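Local coordinates for DUF1896 domain-containing protein (Porphyromonas gingivalis, PDB 2APL) that is of unknown function but belongs to the DUF1896 family and folds as a single, all-helical chain, at residues Gly52-His55 / Pro56-Glu59; Ala41-Ala44 / Tyr45-Val49; Pro32-Thr35 / Ala36-Glu40; His11-Leu14 / Lys15-Tyr19; Leu103-Lys106 / Ala107-Ser110. All blocks are in the same frame, centred on the assembly; numbering follows the deposited sequence.

Contact 1 (Gly52-His55 / Pro56-Glu59); sequences GFSH and PEAE
S54 and E57 trade hydrogen bonds in both directions, a capping box that starts helix 55-67 immediately after helix 31-51 has ended. In one direction the backbone N of E57 donates to S54 OG over 3.2 Å. In the other, S54 N gives an almost straight bond (N-H...O angle 176°) to E57 OE1, 2.8 Å away, and the carboxylate receives it on the anti lone pair of that oxygen. S54 OG adds a weak bond to the same OE1. The serine hydroxyl can serve the helix end because chi1 of 72° tucks OG between the backbone N and the carbonyl carbon; there it also lies 3.1 Å from E57 CG. E57 runs out extended from CG, and its OE1 comes up to the rim of the F53 ring near the ring plane, the ring and carboxylate planes being 68° apart. The regular helical ladder begins with A58 N to S54 O, 2.8 Å, and E59 N to H55 O.

On the other side of the cap, H55 and E59 lie side by side and point the same way. E59 OE2 sits 3.3 Å from H55 CE1, a contact with a ring carbon, oblique to the imidazole. The polar partner of H55 is instead Y45 of helix 31-51, whose hydroxyl is bonded to ND1. Before the cap, G52 closes helix 31-51 in a Schellman motif. With its carboxylate at the N-terminal end, E57 would probably interact favourably with the helix dipole as well as holding the first turn in place.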
loop_
_atom_site.group_PDB
_atom_site.type_symbol
_atom_site.label_atom_id
_atom_site.label_comp_id
_atom_site.label_asym_id
_atom_site.label_seq_id
_atom_site.Cartn_x
_atom_site.Cartn_y
_atom_site.Cartn_z
ATOM N N GLY A 52 -12.326 -27.803 8.074
ATOM C CA GLY A 52 -11.318 -28.698 8.628
ATOM C C GLY A 52 -9.910 -28.157 8.779
ATOM O O GLY A 52 -9.010 -28.884 9.191
ATOM N N PHE A 53 -9.686 -26.905 8.409
ATOM C CA PHE A 53 -8.336 -26.330 8.504
ATOM C C PHE A 53 -8.032 -25.999 9.970
ATOM O O PHE A 53 -8.950 -25.755 10.762
ATOM C CB PHE A 53 -8.202 -25.088 7.585
ATOM C CG PHE A 53 -8.272 -25.407 6.109
ATOM C CD1 PHE A 53 -7.123 -25.814 5.406
ATOM C CD2 PHE A 53 -9.459 -25.247 5.414
ATOM C CE1 PHE A 53 -7.164 -26.098 4.054
ATOM C CE2 PHE A 53 -9.527 -25.535 4.030
ATOM C CZ PHE A 53 -8.367 -25.950 3.349
ATOM N N SER A 54 -6.760 -25.979 10.345
ATOM C CA SER A 54 -6.433 -25.625 11.710
ATOM C C SER A 54 -6.595 -24.105 11.917
ATOM O O SER A 54 -6.713 -23.318 10.938
ATOM C CB SER A 54 -4.981 -26.018 11.993
ATOM O OG SER A 54 -4.109 -25.133 11.292
ATOM N N HIS A 55 -6.558 -23.674 13.173
ATOM C CA HIS A 55 -6.545 -22.205 13.489
ATOM C C HIS A 55 -5.439 -21.370 12.785
ATOM O O HIS A 55 -5.725 -20.303 12.209
ATOM C CB HIS A 55 -6.590 -21.998 15.025
ATOM C CG HIS A 55 -6.280 -20.594 15.468
ATOM N ND1 HIS A 55 -7.143 -19.533 15.247
ATOM C CD2 HIS A 55 -5.205 -20.083 16.126
ATOM C CE1 HIS A 55 -6.590 -18.427 15.723
ATOM N NE2 HIS A 55 -5.412 -18.733 16.253
ATOM N N PRO A 56 -4.167 -21.826 12.847
ATOM C CA PRO A 56 -3.104 -21.134 12.130
ATOM C C PRO A 56 -3.285 -21.139 10.615
ATOM O O PRO A 56 -2.975 -20.135 9.946
ATOM C CB PRO A 56 -1.841 -21.923 12.482
ATOM C CG PRO A 56 -2.217 -22.887 13.569
ATOM C CD PRO A 56 -3.680 -22.999 13.616
ATOM N N GLU A 57 -3.733 -22.259 10.057
ATOM C CA GLU A 57 -3.999 -22.307 8.624
ATOM C C GLU A 57 -5.085 -21.315 8.279
ATOM O O GLU A 57 -4.941 -20.593 7.299
ATOM C CB GLU A 57 -4.405 -23.709 8.165
ATOM C CG GLU A 57 -3.295 -24.705 8.365
ATOM C CD GLU A 57 -3.723 -26.138 8.049
ATOM O OE1 GLU A 57 -4.819 -26.604 8.440
ATOM O OE2 GLU A 57 -2.933 -26.801 7.371
ATOM N N ALA A 58 -6.156 -21.278 9.079
ATOM C CA ALA A 58 -7.310 -20.425 8.804
ATOM C C ALA A 58 -6.888 -18.926 8.872
ATOM O O ALA A 58 -7.260 -18.104 8.006
ATOM C CB ALA A 58 -8.506 -20.746 9.804
ATOM N N GLU A 59 -6.082 -18.591 9.888
ATOM C CA GLU A 59 -5.601 -17.238 10.060
ATOM C C GLU A 59 -4.692 -16.780 8.913
ATOM O O GLU A 59 -4.734 -15.610 8.501
ATOM C CB GLU A 59 -4.865 -17.108 11.391
ATOM C CG GLU A 59 -5.320 -15.871 12.124
ATOM C CD GLU A 59 -4.957 -15.830 13.615
ATOM O OE1 GLU A 59 -3.756 -16.051 13.946
ATOM O OE2 GLU A 59 -5.878 -15.530 14.430
#

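Contact 2 (Ala41-Ala44 / Tyr45-Val49); sequences ALTA and YCDAV
The Y45 ring has L42 O oblique to it, and it is the CB of Y45 that meets this oxygen, at 3.4 Å. V49 CG2, one turn further along, lies over one face of the ring, 3.7 Å above the plane and offset toward the rim. With chi1 at 176°, CG of Y45 stands opposite the backbone N, which sends the ring away from residues 41-44 and its hydroxyl toward its partner H55.

L42 and C46 make the apolar pair of this turn. The leucine CD1 branch comes to 3.9 Å from C46 SG, and CG is almost as near. T43 and D47 run side by side in the same direction, with T43 CG2 3.9 Å from D47 OD2, a methyl against a carboxylate oxygen. T43 OG1 turns back to bond D39 O in the preceding turn.

Under the side chains runs a regular alpha-helical ladder: Y45 N to A41 O, C46 N to L42 O, D47 N to T43 O and A48 N to A44 O. The straightest is C46 N to L42 O, 2.8 Å at 174°.

This is the later half of helix 31-51, which packs against two others. A41, Y45, A48 and V49 pack on helix 55-67, the last three around A58, while L42, Y45 and C46 also touch helix 3-23 through E8, F12 and E5.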
loop_
_atom_site.group_PDB
_atom_site.type_symbol
_atom_site.label_atom_id
_atom_site.label_comp_id
_atom_site.label_asym_id
_atom_site.label_seq_id
_atom_site.Cartn_x
_atom_site.Cartn_y
_atom_site.Cartn_z
ATOM N N ALA A 41 -12.228 -11.130 5.690
ATOM C CA ALA A 41 -11.194 -11.975 6.277
ATOM C C ALA A 41 -11.778 -12.921 7.354
ATOM O O ALA A 41 -11.473 -14.120 7.393
ATOM C CB ALA A 41 -10.061 -11.111 6.903
ATOM N N LEU A 42 -12.619 -12.373 8.219
ATOM C CA LEU A 42 -13.356 -13.199 9.161
ATOM C C LEU A 42 -14.161 -14.351 8.555
ATOM O O LEU A 42 -14.066 -15.478 9.033
ATOM C CB LEU A 42 -14.224 -12.364 10.093
ATOM C CG LEU A 42 -14.977 -13.237 11.105
ATOM C CD1 LEU A 42 -14.087 -13.693 12.261
ATOM C CD2 LEU A 42 -16.214 -12.477 11.573
ATOM N N THR A 43 -14.943 -14.086 7.518
ATOM C CA THR A 43 -15.651 -15.132 6.793
ATOM C C THR A 43 -14.707 -16.204 6.272
ATOM O O THR A 43 -15.054 -17.406 6.323
ATOM C CB THR A 43 -16.471 -14.505 5.595
ATOM O OG1 THR A 43 -17.397 -13.566 6.151
ATOM C CG2 THR A 43 -17.217 -15.548 4.758
ATOM N N ALA A 44 -13.559 -15.791 5.709
ATOM C CA ALA A 44 -12.558 -16.749 5.218
ATOM C C ALA A 44 -12.028 -17.637 6.371
ATOM O O ALA A 44 -11.868 -18.855 6.218
ATOM C CB ALA A 44 -11.391 -16.026 4.524
ATOM N N TYR A 45 -11.752 -17.004 7.490
ATOM C CA TYR A 45 -11.314 -17.701 8.702
ATOM C C TYR A 45 -12.372 -18.715 9.202
ATOM O O TYR A 45 -12.089 -19.904 9.377
ATOM C CB TYR A 45 -10.976 -16.697 9.810
ATOM C CG TYR A 45 -10.601 -17.381 11.122
ATOM C CD1 TYR A 45 -9.291 -17.731 11.397
ATOM C CD2 TYR A 45 -11.566 -17.717 12.041
ATOM C CE1 TYR A 45 -8.975 -18.443 12.587
ATOM C CE2 TYR A 45 -11.262 -18.426 13.208
ATOM C CZ TYR A 45 -9.955 -18.757 13.471
ATOM O OH TYR A 45 -9.630 -19.409 14.651
ATOM N N CYS A 46 -13.597 -18.237 9.391
ATOM C CA CYS A 46 -14.685 -19.094 9.869
ATOM C C CYS A 46 -14.973 -20.246 8.868
ATOM O O CYS A 46 -15.144 -21.414 9.268
ATOM C CB CYS A 46 -15.920 -18.252 10.138
ATOM S SG CYS A 46 -15.710 -17.116 11.447
ATOM N N ASP A 47 -14.938 -19.948 7.565
ATOM C CA ASP A 47 -15.079 -20.998 6.539
ATOM C C ASP A 47 -14.005 -22.052 6.653
ATOM O O ASP A 47 -14.290 -23.261 6.616
ATOM C CB ASP A 47 -15.067 -20.449 5.091
ATOM C CG ASP A 47 -16.364 -19.727 4.700
ATOM O OD1 ASP A 47 -17.346 -19.751 5.486
ATOM O OD2 ASP A 47 -16.378 -19.124 3.587
ATOM N N ALA A 48 -12.753 -21.609 6.751
ATOM C CA ALA A 48 -11.630 -22.538 6.826
ATOM C C ALA A 48 -11.757 -23.468 8.043
ATOM O O ALA A 48 -11.664 -24.704 7.908
ATOM C CB ALA A 48 -10.310 -21.798 6.859
ATOM N N VAL A 49 -11.973 -22.881 9.224
ATOM C CA VAL A 49 -12.236 -23.699 10.425
ATOM C C VAL A 49 -13.335 -24.733 10.221
ATOM O O VAL A 49 -13.133 -25.921 10.535
ATOM C CB VAL A 49 -12.478 -22.831 11.671
ATOM C CG1 VAL A 49 -12.902 -23.726 12.890
ATOM C CG2 VAL A 49 -11.245 -22.038 11.938
#

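Contact 3 (Pro32-Thr35 / Ala36-Glu40); sequences PFIT and ARSDE
F33 and R37, one turn apart and pointing the same way, carry the pi contacts of this helical stretch. R37 CB makes a CH-pi contact over one face of the F33 ring, 4.1 Å from the centroid and 17° off the normal. Further out, the roles reverse: the ring presents its CE1-CZ rim to the guanidinium, with F33 CZ 3.7 Å from R37 CZ and over the centre of that plane. R37 NH2 lies at the ring edge, and the two planes are 67° apart, so this is no flat stack. The arginine reaches this position by folding back, bent at both chi2 and chi3.

Among the hydrogen bonds, I34 O is gripped twice. S38 N and S38 OG approach it from opposite faces of the carbonyl plane, with OG the closer at 2.7 Å. The hydroxyl proton of the buried S38 is thereby used within its own helix. The ladder also includes A36 N to P32 O, R37 N to F33 O and D39 N to T35 O.

Charge adds one long interaction, R37 NE to E40 OE1 at 3.8 Å. The oxygen stands well out of the guanidinium plane, making it an ion pair in which no N-H points at the acceptor.

This first half of helix 31-51 leans on helix 3-23, where I34 and S38 touch R13 and R37 touches L16. On another side F33 and R37 cover L70, and R37 NH1 bonds the carbonyls of L66 and Q68, fastening the helix to the C-terminal end of helix 55-67 and the loop beyond.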
loop_
_atom_site.group_PDB
_atom_site.type_symbol
_atom_site.label_atom_id
_atom_site.label_comp_id
_atom_site.label_asym_id
_atom_site.label_seq_id
_atom_site.Cartn_x
_atom_site.Cartn_y
_atom_site.Cartn_z
ATOM N N PRO A 32 -15.462 2.445 5.634
ATOM C CA PRO A 32 -16.140 1.442 4.808
ATOM C C PRO A 32 -15.231 0.331 4.301
ATOM O O PRO A 32 -15.624 -0.807 4.341
ATOM C CB PRO A 32 -16.705 2.272 3.637
ATOM C CG PRO A 32 -16.879 3.657 4.214
ATOM C CD PRO A 32 -15.714 3.816 5.145
ATOM N N PHE A 33 -14.001 0.639 3.866
ATOM C CA PHE A 33 -13.194 -0.420 3.328
ATOM C C PHE A 33 -12.707 -1.335 4.453
ATOM O O PHE A 33 -12.748 -2.554 4.333
ATOM C CB PHE A 33 -11.973 0.156 2.626
ATOM C CG PHE A 33 -10.996 -0.906 2.178
ATOM C CD1 PHE A 33 -11.365 -1.802 1.145
ATOM C CD2 PHE A 33 -9.708 -1.002 2.790
ATOM C CE1 PHE A 33 -10.473 -2.794 0.723
ATOM C CE2 PHE A 33 -8.796 -1.998 2.380
ATOM C CZ PHE A 33 -9.171 -2.883 1.332
ATOM N N ILE A 34 -12.184 -0.719 5.514
ATOM C CA ILE A 34 -11.661 -1.476 6.658
ATOM C C ILE A 34 -12.691 -2.423 7.257
ATOM O O ILE A 34 -12.421 -3.636 7.458
ATOM C CB ILE A 34 -11.066 -0.503 7.709
ATOM C CG1 ILE A 34 -9.764 0.112 7.158
ATOM C CG2 ILE A 34 -10.767 -1.222 9.071
ATOM C CD1 ILE A 34 -9.396 1.497 7.814
ATOM N N THR A 35 -13.904 -1.908 7.463
ATOM C CA THR A 35 -15.032 -2.756 7.954
ATOM C C THR A 35 -15.287 -3.914 6.980
ATOM O O THR A 35 -15.330 -5.105 7.372
ATOM C CB THR A 35 -16.288 -1.898 8.106
ATOM O OG1 THR A 35 -15.979 -0.816 8.999
ATOM C CG2 THR A 35 -17.477 -2.712 8.655
ATOM N N ALA A 36 -15.436 -3.566 5.709
ATOM C CA ALA A 36 -15.811 -4.571 4.724
ATOM C C ALA A 36 -14.709 -5.614 4.519
ATOM O O ALA A 36 -14.996 -6.799 4.450
ATOM C CB ALA A 36 -16.163 -3.927 3.476
ATOM N N ARG A 37 -13.456 -5.174 4.427
ATOM C CA ARG A 37 -12.355 -6.097 4.250
ATOM C C ARG A 37 -12.080 -6.976 5.522
ATOM O O ARG A 37 -11.836 -8.188 5.410
ATOM C CB ARG A 37 -11.096 -5.323 3.822
ATOM C CG ARG A 37 -9.868 -6.183 3.559
ATOM C CD ARG A 37 -10.174 -7.208 2.455
ATOM N NE ARG A 37 -10.371 -6.653 1.124
ATOM C CZ ARG A 37 -9.399 -6.417 0.251
ATOM N NH1 ARG A 37 -8.116 -6.595 0.584
ATOM N NH2 ARG A 37 -9.718 -5.982 -0.962
ATOM N N SER A 38 -12.177 -6.389 6.700
ATOM C CA SER A 38 -12.075 -7.162 7.935
ATOM C C SER A 38 -13.174 -8.265 8.056
ATOM O O SER A 38 -12.875 -9.376 8.494
ATOM C CB SER A 38 -12.072 -6.224 9.144
ATOM O OG SER A 38 -10.942 -5.336 9.025
ATOM N N ASP A 39 -14.424 -7.911 7.717
ATOM C CA ASP A 39 -15.545 -8.838 7.609
ATOM C C ASP A 39 -15.257 -9.984 6.622
ATOM O O ASP A 39 -15.511 -11.153 6.946
ATOM C CB ASP A 39 -16.817 -8.109 7.122
ATOM C CG ASP A 39 -17.536 -7.330 8.227
ATOM O OD1 ASP A 39 -17.057 -7.356 9.379
ATOM O OD2 ASP A 39 -18.612 -6.693 7.946
ATOM N N GLU A 40 -14.722 -9.656 5.433
ATOM C CA GLU A 40 -14.316 -10.691 4.492
ATOM C C GLU A 40 -13.270 -11.665 5.030
ATOM O O GLU A 40 -13.343 -12.882 4.719
ATOM C CB GLU A 40 -13.749 -10.122 3.167
ATOM C CG GLU A 40 -14.661 -9.275 2.391
ATOM C CD GLU A 40 -13.974 -8.648 1.181
ATOM O OE1 GLU A 40 -13.046 -9.277 0.533
ATOM O OE2 GLU A 40 -14.408 -7.514 0.868
#

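Contact 4 (His11-Leu14 / Lys15-Tyr19); sequences HFRL and KLETY
R13 NE gives E17 OE2 a hydrogen bond of 2.8 Å, the core of an i to i+4 salt bridge. The oxygen lies at the edge of the guanidinium, close to its plane, whereas the nitrogen meets OE2 on the anti side and 34° out of the carboxylate plane. The two flat groups stand almost perpendicular, 88° apart. R13 is stretched out from CG to NE, with CG anti to the backbone N (chi1 -176°), and this carries NE across to the glutamate while leaving the two terminal nitrogens to reach further: NH2 bonds N31 OD1 and NH1 bonds T35 OG1.

H11 and K15 form a second side-chain pair. The lysine chain passes over one face of the imidazole, with CG 4.3 Å from the ring centroid in a CH-pi contact and CD 3.4 Å from H11 NE2. A bend at chi3 then directs K15 NZ to S63 OG.

Backbone bonds knit the turn: K15 N to H11 O, L16 N to F12 O, E17 N to R13 O and T18 N to L14 O. L14 CD1 rests 4.1 Å from T18 OG1.

Helix 3-23 is flanked here by two partners. Toward helix 31-51 it offers F12, R13 and L16, which meet Y45, I34, S38 and R37; toward helix 55-67, H11 touches E59, F12 touches A62 and K15 packs on L66 and Y67.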
loop_
_atom_site.group_PDB
_atom_site.type_symbol
_atom_site.label_atom_id
_atom_site.label_comp_id
_atom_site.label_asym_id
_atom_site.label_seq_id
_atom_site.Cartn_x
_atom_site.Cartn_y
_atom_site.Cartn_z
ATOM N N HIS A 11 -8.739 -8.854 15.620
ATOM C CA HIS A 11 -7.365 -9.156 15.238
ATOM C C HIS A 11 -7.155 -8.758 13.753
ATOM O O HIS A 11 -6.202 -8.058 13.419
ATOM C CB HIS A 11 -7.112 -10.667 15.475
ATOM C CG HIS A 11 -5.810 -11.147 14.910
ATOM N ND1 HIS A 11 -4.591 -10.668 15.341
ATOM C CD2 HIS A 11 -5.540 -12.036 13.923
ATOM C CE1 HIS A 11 -3.623 -11.282 14.682
ATOM N NE2 HIS A 11 -4.172 -12.102 13.802
ATOM N N PHE A 12 -8.075 -9.169 12.876
ATOM C CA PHE A 12 -7.931 -8.857 11.452
ATOM C C PHE A 12 -8.070 -7.348 11.240
ATOM O O PHE A 12 -7.323 -6.784 10.457
ATOM C CB PHE A 12 -8.968 -9.606 10.592
ATOM C CG PHE A 12 -8.785 -11.104 10.621
ATOM C CD1 PHE A 12 -7.519 -11.669 10.350
ATOM C CD2 PHE A 12 -9.873 -11.958 10.921
ATOM C CE1 PHE A 12 -7.345 -13.070 10.382
ATOM C CE2 PHE A 12 -9.705 -13.360 10.991
ATOM C CZ PHE A 12 -8.451 -13.913 10.725
ATOM N N ARG A 13 -9.047 -6.719 11.887
ATOM C CA ARG A 13 -9.164 -5.256 11.809
ATOM C C ARG A 13 -7.889 -4.491 12.223
ATOM O O ARG A 13 -7.437 -3.630 11.484
ATOM C CB ARG A 13 -10.381 -4.713 12.573
ATOM C CG ARG A 13 -10.520 -3.171 12.368
ATOM C CD ARG A 13 -11.852 -2.599 12.920
ATOM N NE ARG A 13 -11.938 -1.215 12.468
ATOM C CZ ARG A 13 -12.901 -0.753 11.679
ATOM N NH1 ARG A 13 -13.900 -1.552 11.328
ATOM N NH2 ARG A 13 -12.880 0.522 11.284
ATOM N N LEU A 14 -7.305 -4.831 13.369
ATOM C CA LEU A 14 -6.071 -4.225 13.814
ATOM C C LEU A 14 -4.920 -4.424 12.793
ATOM O O LEU A 14 -4.222 -3.476 12.477
ATOM C CB LEU A 14 -5.657 -4.712 15.213
ATOM C CG LEU A 14 -4.499 -3.914 15.817
ATOM C CD1 LEU A 14 -4.774 -2.404 15.835
ATOM C CD2 LEU A 14 -4.127 -4.442 17.204
ATOM N N LYS A 15 -4.750 -5.647 12.286
ATOM C CA LYS A 15 -3.702 -5.917 11.302
ATOM C C LYS A 15 -3.866 -5.032 10.054
ATOM O O LYS A 15 -2.874 -4.578 9.474
ATOM C CB LYS A 15 -3.746 -7.384 10.861
ATOM C CG LYS A 15 -3.249 -8.392 11.925
ATOM C CD LYS A 15 -3.322 -9.841 11.361
ATOM C CE LYS A 15 -2.290 -10.087 10.280
ATOM N NZ LYS A 15 -2.393 -11.501 9.891
ATOM N N LEU A 16 -5.120 -4.834 9.619
ATOM C CA LEU A 16 -5.385 -4.116 8.369
ATOM C C LEU A 16 -5.213 -2.631 8.649
ATOM O O LEU A 16 -4.620 -1.892 7.846
ATOM C CB LEU A 16 -6.844 -4.344 7.877
ATOM C CG LEU A 16 -7.282 -3.593 6.594
ATOM C CD1 LEU A 16 -6.311 -3.825 5.392
ATOM C CD2 LEU A 16 -8.712 -4.014 6.202
ATOM N N GLU A 17 -5.682 -2.183 9.811
ATOM C CA GLU A 17 -5.468 -0.748 10.150
ATOM C C GLU A 17 -3.990 -0.395 10.156
ATOM O O GLU A 17 -3.555 0.616 9.568
ATOM C CB GLU A 17 -6.146 -0.379 11.446
ATOM C CG GLU A 17 -7.693 -0.273 11.308
ATOM C CD GLU A 17 -8.298 0.079 12.635
ATOM O OE1 GLU A 17 -7.535 0.230 13.604
ATOM O OE2 GLU A 17 -9.503 0.228 12.733
ATOM N N THR A 18 -3.204 -1.229 10.800
ATOM C CA THR A 18 -1.752 -1.013 10.883
ATOM C C THR A 18 -1.096 -1.004 9.464
ATOM O O THR A 18 -0.305 -0.148 9.136
ATOM C CB THR A 18 -1.150 -2.041 11.820
ATOM O OG1 THR A 18 -1.728 -1.857 13.135
ATOM C CG2 THR A 18 0.410 -1.904 11.897
ATOM N N TYR A 19 -1.464 -1.983 8.659
ATOM C CA TYR A 19 -0.917 -2.154 7.332
ATOM C C TYR A 19 -1.241 -0.933 6.467
ATOM O O TYR A 19 -0.367 -0.432 5.773
ATOM C CB TYR A 19 -1.500 -3.439 6.700
ATOM C CG TYR A 19 -0.839 -3.755 5.365
ATOM C CD1 TYR A 19 0.361 -4.405 5.346
ATOM C CD2 TYR A 19 -1.452 -3.416 4.118
ATOM C CE1 TYR A 19 1.014 -4.705 4.167
ATOM C CE2 TYR A 19 -0.810 -3.756 2.891
ATOM C CZ TYR A 19 0.448 -4.372 2.945
ATOM O OH TYR A 19 1.169 -4.766 1.826
#

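Contact 5 (Leu103-Lys106 / Ala107-Ser110); sequences LKNK and AIQS
N105 is the N-cap of helix 106-112, and its side-chain oxygen stands in for the carbonyl that a preceding turn would have supplied. OD1 accepts from I108 N at 2.9 Å, with an N-H...O angle of 158°, and the donor arrives in the plane of the amide, on a lone pair. A chi1 of 172° swings the amide beside the carbonyl carbon and round to the helix start. A107 N is also 2.9 Å from OD1.

From here the main chain takes over. Q109 N donates to N105 O at 2.8 Å, close to a straight line at 174°, and S110 N donates to K106 O. N105 therefore accepts through both its side-chain and its backbone oxygen. Q109 extends beyond CG back toward L103, where a bond from NE2 to L103 O, 3.3 Å, is weak and doubtful.

Beneath the cap, I108 CG1 touches N105 CB and OD1, and its buried side chain packs on L78 of helix 74-85 and on T137 and I138 of helix 126-143. N105 itself rests on L141. On the outer side, the hydroxyl of S110 turns back on its own helix, OG donating to A107 O at 2.9 Å.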
loop_
_atom_site.group_PDB
_atom_site.type_symbol
_atom_site.label_atom_id
_atom_site.label_comp_id
_atom_site.label_asym_id
_atom_site.label_seq_id
_atom_site.Cartn_x
_atom_site.Cartn_y
_atom_site.Cartn_z
ATOM N N LEU A 103 1.760 11.902 -4.535
ATOM C CA LEU A 103 0.665 10.980 -4.892
ATOM C C LEU A 103 -0.574 11.710 -5.458
ATOM O O LEU A 103 -1.284 11.156 -6.293
ATOM C CB LEU A 103 0.280 10.071 -3.705
ATOM C CG LEU A 103 -0.342 8.718 -4.056
ATOM C CD1 LEU A 103 0.370 8.017 -5.197
ATOM C CD2 LEU A 103 -0.403 7.829 -2.735
ATOM N N LYS A 104 -0.756 12.981 -5.085
ATOM C CA LYS A 104 -1.821 13.807 -5.621
ATOM C C LYS A 104 -1.418 14.667 -6.830
ATOM O O LYS A 104 -2.232 15.389 -7.366
ATOM C CB LYS A 104 -2.366 14.717 -4.515
ATOM C CG LYS A 104 -2.974 13.958 -3.307
ATOM C CD LYS A 104 -3.027 14.887 -2.050
ATOM C CE LYS A 104 -3.439 16.381 -2.366
ATOM N NZ LYS A 104 -2.369 17.478 -2.410
ATOM N N ASN A 105 -0.163 14.565 -7.272
ATOM C CA ASN A 105 0.337 15.406 -8.330
ATOM C C ASN A 105 -0.084 14.800 -9.668
ATOM O O ASN A 105 0.079 13.559 -9.888
ATOM C CB ASN A 105 1.868 15.486 -8.177
ATOM C CG ASN A 105 2.526 16.184 -9.318
ATOM O OD1 ASN A 105 2.860 15.557 -10.315
ATOM N ND2 ASN A 105 2.713 17.489 -9.193
ATOM N N LYS A 106 -0.625 15.621 -10.551
ATOM C CA LYS A 106 -1.085 15.095 -11.864
ATOM C C LYS A 106 0.048 14.481 -12.711
ATOM O O LYS A 106 -0.139 13.421 -13.318
ATOM C CB LYS A 106 -1.823 16.149 -12.669
ATOM C CG LYS A 106 -3.186 16.567 -12.065
ATOM C CD LYS A 106 -4.416 15.742 -12.565
ATOM C CE LYS A 106 -4.751 14.518 -11.652
ATOM N NZ LYS A 106 -5.110 13.236 -12.435
ATOM N N ALA A 107 1.232 15.099 -12.716
ATOM C CA ALA A 107 2.347 14.475 -13.412
ATOM C C ALA A 107 2.652 13.059 -12.897
ATOM O O ALA A 107 2.806 12.128 -13.715
ATOM C CB ALA A 107 3.601 15.329 -13.340
ATOM N N ILE A 108 2.752 12.913 -11.556
ATOM C CA ILE A 108 3.045 11.596 -10.919
ATOM C C ILE A 108 1.890 10.581 -11.166
ATOM O O ILE A 108 2.124 9.428 -11.579
ATOM C CB ILE A 108 3.344 11.786 -9.413
ATOM C CG1 ILE A 108 4.644 12.602 -9.208
ATOM C CG2 ILE A 108 3.368 10.395 -8.648
ATOM C CD1 ILE A 108 6.015 11.840 -9.442
ATOM N N GLN A 109 0.645 10.975 -10.899
ATOM C CA GLN A 109 -0.469 10.097 -11.199
ATOM C C GLN A 109 -0.487 9.548 -12.635
ATOM O O GLN A 109 -0.752 8.351 -12.856
ATOM C CB GLN A 109 -1.788 10.837 -10.928
ATOM C CG GLN A 109 -1.991 11.211 -9.463
ATOM C CD GLN A 109 -3.295 11.918 -9.241
ATOM O OE1 GLN A 109 -3.687 12.747 -10.018
ATOM N NE2 GLN A 109 -3.943 11.630 -8.149
ATOM N N SER A 110 -0.242 10.427 -13.601
ATOM C CA SER A 110 -0.285 10.079 -15.040
ATOM C C SER A 110 0.767 9.023 -15.369
ATOM O O SER A 110 0.594 8.231 -16.325
ATOM C CB SER A 110 -0.079 11.313 -15.929
ATOM O OG SER A 110 1.305 11.599 -16.091
#

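From the N terminus, contact 4 comes first, midway along helix 3-23. Contacts 3 and 2 then follow directly on one another along helix 31-51, and contact 1 turns the chain from that helix into helix 55-67. All are local and lie in series, so none encloses or crosses another. In space the first three helices come together: contact 4 meets contacts 3 and 2 where helix 3-23 packs on helix 31-51, F12 lying against A41, and contact 1 joins helix 55-67 to both. Contact 5 stands apart, at the loop after helix 94-103 and the first turn of helix 106-112, its centre about 28 Å from that of contact 4.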